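Local coordinates for receptor-like protein kinase ANXUR1 (Arabidopsis thaliana, PDB 6FIG) that is a malectin-like receptor kinase that takes part in plant reproduction and probably phosphorylates serine or threonine residues of its targets, at residues 276-281 and 372-377. Sequence-based numbering, arbitrary orientation.
Sequences KNFTYI and MDTMKN. With NAG (2-acetamido-2-deoxy-beta-D-glucopyranose), chain E.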
ATOM      1  N   LYS A 276      -9.264 -28.376 -18.978  1.00 29.81           N
ATOM      2  CA  LYS A 276      -9.987 -28.414 -20.249  1.00 31.61           C
ATOM      3  C   LYS A 276     -11.363 -27.726 -20.129  1.00 30.28           C
ATOM      4  O   LYS A 276     -11.901 -27.577 -19.018  1.00 29.84           O
ATOM      5  CB  LYS A 276     -10.154 -29.864 -20.704  1.00 35.75           C
ATOM      6  CG  LYS A 276      -8.849 -30.544 -21.110  1.00 38.09           C
ATOM      7  CD  LYS A 276      -9.019 -31.998 -21.569  1.00 42.10           C
ATOM      8  CE  LYS A 276      -9.261 -32.962 -20.417  1.00 43.80           C
ATOM      9  NZ  LYS A 276      -9.074 -34.383 -20.813  1.00 48.27           N
ATOM     10  N   ASN A 277     -11.891 -27.281 -21.259  1.00 29.73           N
ATOM     11  CA  ASN A 277     -13.264 -26.755 -21.396  1.00 30.38           C
ATOM     12  C   ASN A 277     -13.417 -25.327 -20.890  1.00 28.37           C
ATOM     13  O   ASN A 277     -14.498 -24.934 -20.433  1.00 28.40           O
ATOM     14  CB  ASN A 277     -14.326 -27.624 -20.692  1.00 31.64           C
ATOM     15  CG  ASN A 277     -14.457 -29.003 -21.259  1.00 34.69           C
ATOM     16  OD1 ASN A 277     -13.583 -29.513 -21.959  1.00 35.71           O
ATOM     17  ND2 ASN A 277     -15.594 -29.617 -20.965  1.00 35.47           N
ATOM     18  N   PHE A 278     -12.339 -24.570 -20.943  1.00 26.72           N
ATOM     19  CA  PHE A 278     -12.370 -23.134 -20.687  1.00 25.41           C
ATOM     20  C   PHE A 278     -11.614 -22.415 -21.801  1.00 25.52           C
ATOM     21  O   PHE A 278     -10.695 -22.984 -22.433  1.00 25.44           O
ATOM     22  CB  PHE A 278     -11.696 -22.770 -19.364  1.00 24.59           C
ATOM     23  CG  PHE A 278     -12.364 -23.334 -18.149  1.00 24.95           C
ATOM     24  CD1 PHE A 278     -13.452 -22.674 -17.580  1.00 24.81           C
ATOM     25  CD2 PHE A 278     -11.912 -24.515 -17.568  1.00 25.17           C
ATOM     26  CE1 PHE A 278     -14.066 -23.177 -16.444  1.00 25.31           C
ATOM     27  CE2 PHE A 278     -12.536 -25.028 -16.434  1.00 26.32           C
ATOM     28  CZ  PHE A 278     -13.605 -24.346 -15.863  1.00 25.87           C
ATOM     29  N   THR A 279     -12.002 -21.166 -22.026  1.00 24.82           N
ATOM     30  CA  THR A 279     -11.207 -20.226 -22.785  1.00 23.98           C
ATOM     31  C   THR A 279     -10.208 -19.562 -21.856  1.00 22.72           C
ATOM     32  O   THR A 279     -10.558 -19.124 -20.744  1.00 21.56           O
ATOM     33  CB  THR A 279     -12.100 -19.162 -23.441  1.00 25.04           C
ATOM     34  OG1 THR A 279     -13.016 -19.789 -24.338  1.00 27.43           O
ATOM     35  CG2 THR A 279     -11.272 -18.142 -24.206  1.00 24.28           C
ATOM     36  N   TYR A 280      -8.961 -19.515 -22.289  1.00 22.07           N
ATOM     37  CA  TYR A 280      -7.870 -18.862 -21.579  1.00 20.88           C
ATOM     38  C   TYR A 280      -7.384 -17.622 -22.329  1.00 21.25           C
ATOM     39  O   TYR A 280      -7.408 -17.576 -23.566  1.00 21.88           O
ATOM     40  CB  TYR A 280      -6.680 -19.808 -21.390  1.00 20.78           C
ATOM     41  CG  TYR A 280      -7.032 -20.952 -20.479  1.00 21.37           C
ATOM     42  CD1 TYR A 280      -6.740 -20.878 -19.120  1.00 20.70           C
ATOM     43  CD2 TYR A 280      -7.680 -22.070 -20.961  1.00 22.71           C
ATOM     44  CE1 TYR A 280      -7.089 -21.906 -18.261  1.00 21.47           C
ATOM     45  CE2 TYR A 280      -8.052 -23.106 -20.099  1.00 22.93           C
ATOM     46  CZ  TYR A 280      -7.761 -23.002 -18.741  1.00 22.40           C
ATOM     47  OH  TYR A 280      -8.109 -24.011 -17.860  1.00 22.81           O
ATOM     48  N   ILE A 281      -6.947 -16.629 -21.566  1.00 20.15           N
ATOM     49  CA  ILE A 281      -6.309 -15.442 -22.113  1.00 21.14           C
ATOM     50  C   ILE A 281      -4.846 -15.549 -21.765  1.00 20.35           C
ATOM     51  O   ILE A 281      -4.487 -15.732 -20.602  1.00 20.52           O
ATOM     52  CB  ILE A 281      -6.918 -14.146 -21.551  1.00 22.14           C
ATOM     53  CG1 ILE A 281      -8.341 -14.002 -22.057  1.00 24.22           C
ATOM     54  CG2 ILE A 281      -6.087 -12.916 -21.974  1.00 22.66           C
ATOM     55  CD1 ILE A 281      -9.106 -12.901 -21.372  1.00 25.53           C
ATOM     56  N   MET A 372     -11.026 -17.872 -18.197  1.00 21.50           N
ATOM     57  CA  MET A 372     -12.292 -17.154 -18.201  1.00 22.70           C
ATOM     58  C   MET A 372     -13.393 -18.058 -17.670  1.00 23.70           C
ATOM     59  O   MET A 372     -13.392 -19.268 -17.927  1.00 24.51           O
ATOM     60  CB  MET A 372     -12.662 -16.732 -19.621  1.00 23.91           C
ATOM     61  CG  MET A 372     -11.635 -15.845 -20.273  1.00 24.42           C
ATOM     62  SD  MET A 372     -12.201 -15.213 -21.858  1.00 26.30           S
ATOM     63  CE  MET A 372     -13.493 -14.086 -21.341  1.00 27.82           C
ATOM     64  N   ASP A 373     -14.357 -17.475 -16.957  1.00 23.72           N
ATOM     65  CA  ASP A 373     -15.486 -18.258 -16.478  1.00 25.48           C
ATOM     66  C   ASP A 373     -16.417 -18.698 -17.613  1.00 26.90           C
ATOM     67  O   ASP A 373     -16.580 -17.999 -18.619  1.00 26.36           O
ATOM     68  CB  ASP A 373     -16.255 -17.580 -15.315  1.00 26.16           C
ATOM     69  CG  ASP A 373     -16.944 -16.243 -15.680  1.00 28.05           C
ATOM     70  OD1 ASP A 373     -16.421 -15.424 -16.479  1.00 29.74           O
ATOM     71  OD2 ASP A 373     -18.014 -15.977 -15.060  1.00 31.04           O
ATOM     72  N   THR A 374     -16.988 -19.889 -17.437  1.00 27.99           N
ATOM     73  CA  THR A 374     -18.033 -20.451 -18.296  1.00 30.26           C
ATOM     74  C   THR A 374     -19.167 -20.884 -17.373  1.00 30.93           C
ATOM     75  O   THR A 374     -18.922 -21.616 -16.423  1.00 30.23           O
ATOM     76  CB  THR A 374     -17.532 -21.686 -19.066  1.00 31.80           C
ATOM     77  OG1 THR A 374     -16.632 -21.265 -20.095  1.00 32.40           O
ATOM     78  CG2 THR A 374     -18.688 -22.451 -19.730  1.00 34.30           C
ATOM     79  N   MET A 375     -20.385 -20.439 -17.665  1.00 33.35           N
ATOM     80  CA  MET A 375     -21.577 -20.777 -16.858  1.00 34.89           C
ATOM     81  C   MET A 375     -21.366 -20.399 -15.367  1.00 34.49           C
ATOM     82  O   MET A 375     -21.722 -21.158 -14.469  1.00 34.56           O
ATOM     83  CB  MET A 375     -21.958 -22.266 -17.036  1.00 36.92           C
ATOM     84  CG  MET A 375     -22.417 -22.672 -18.446  1.00 38.89           C
ATOM     85  SD  MET A 375     -23.929 -21.876 -19.054  1.00 43.14           S
ATOM     86  CE  MET A 375     -25.108 -22.215 -17.757  1.00 43.58           C
ATOM     87  N   LYS A 376     -20.755 -19.232 -15.150  1.00 34.30           N
ATOM     88  CA  LYS A 376     -20.399 -18.710 -13.809  1.00 34.08           C
ATOM     89  C   LYS A 376     -19.552 -19.673 -12.996  1.00 31.96           C
ATOM     90  O   LYS A 376     -19.633 -19.710 -11.755  1.00 33.24           O
ATOM     91  CB  LYS A 376     -21.674 -18.369 -13.022  1.00 37.53           C
ATOM     92  CG  LYS A 376     -22.530 -17.289 -13.652  1.00 41.22           C
ATOM     93  CD  LYS A 376     -21.787 -15.964 -13.650  1.00 42.49           C
ATOM     94  CE  LYS A 376     -22.747 -14.787 -13.784  1.00 45.92           C
ATOM     95  NZ  LYS A 376     -21.960 -13.613 -14.262  1.00 46.30           N
ATOM     96  N   ASN A 377     -18.720 -20.441 -13.685  1.00 28.53           N
ATOM     97  CA  ASN A 377     -17.881 -21.431 -13.046  1.00 26.78           C
ATOM     98  C   ASN A 377     -16.444 -21.277 -13.493  1.00 24.95           C
ATOM     99  O   ASN A 377     -16.168 -21.047 -14.677  1.00 24.74           O
ATOM    100  CB  ASN A 377     -18.342 -22.853 -13.389  1.00 27.61           C
ATOM    101  CG  ASN A 377     -17.387 -23.901 -12.860  1.00 27.81           C
ATOM    102  OD1 ASN A 377     -17.189 -24.027 -11.648  1.00 27.76           O
ATOM    103  ND2 ASN A 377     -16.725 -24.610 -13.764  1.00 27.62           N
TER
HETATM  104  C1  NAG E   1     -15.943 -30.947 -21.387  1.00 38.90           C
HETATM  105  C2  NAG E   1     -16.797 -31.598 -20.296  1.00 40.86           C
HETATM  106  C3  NAG E   1     -17.209 -33.000 -20.711  1.00 43.27           C
HETATM  107  C4  NAG E   1     -17.882 -32.930 -22.079  1.00 45.06           C
HETATM  108  C5  NAG E   1     -17.027 -32.163 -23.103  1.00 43.03           C
HETATM  109  C6  NAG E   1     -17.789 -31.964 -24.401  1.00 44.56           C
HETATM  110  C7  NAG E   1     -16.245 -30.904 -17.997  1.00 43.33           C
HETATM  111  C8  NAG E   1     -15.315 -31.196 -16.844  1.00 42.60           C
HETATM  112  N2  NAG E   1     -16.041 -31.683 -19.068  1.00 41.44           N
HETATM  113  O3  NAG E   1     -18.103 -33.590 -19.760  1.00 43.77           O
HETATM  114  O4  NAG E   1     -18.256 -34.223 -22.582  1.00 49.48           O
HETATM  115  O5  NAG E   1     -16.704 -30.883 -22.588  1.00 39.77           O
HETATM  116  O6  NAG E   1     -16.941 -31.380 -25.410  1.00 44.27           O
HETATM  117  O7  NAG E   1     -17.116 -30.030 -17.928  1.00 44.57           O
HETATM  118  O   HOH W   1     -15.907 -22.986 -21.789  1.00 39.55           O
HETATM  119  O   HOH W   2     -14.195 -20.202 -20.357  1.00 24.85           O
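Met372 gives its backbone N-H to the carbonyl oxygen of Thr279, N to O 2.9 Å, in an almost straight bond (167°). Its side chain runs alongside Thr279, and an extended chi2 (-173°) carries SD out to 3.9 Å from Thr279 CG2. The same sulfur also meets the CD1 end of Ile281, while Leu185 touches the methionine from outside the pair. The carbonyl of Met372 lies obliquely to the Phe278 ring, its O 3.4 Å from CD1.

Here the two strands of the malectin-like domain part. Strand 278-287 lies between 327-336 and 363-372, antiparallel to both, and Thr279 with Met372 is the last pair joined directly on this side. The return bond of that pair goes through a water, which accepts from Thr279 N at 2.9 Å and donates to Met372 O at 2.7 Å.

The side chain of Asp373 points away from 276-281, and its OD1 and the backbone bond to Asn184. Thr374 then points back: its OG1 is the third partner of the water already shared by Thr279 N and Met372 O and, through a second water held 2.8 Å from Asn277 O, reaches the residue whose ND2 carries the N-linked NAG.

Met375 and Lys376, both with left-handed helical backbone angles, are the two central residues of a tight beta turn of the type I'/III' class, closed by paired backbone bonds between Thr374 and Asn377. That reversal returns Asn377 to Phe278, where its O sits at the ring edge, near the plane, 3.5 Å from CE1. The Asn377 amide is tilted 37° to the ring, with ND2 3.8 Å from Phe278 CZ; its OD1 accepts from Ala379 N. Lys371 makes a cation-pi contact with the same phenylalanine.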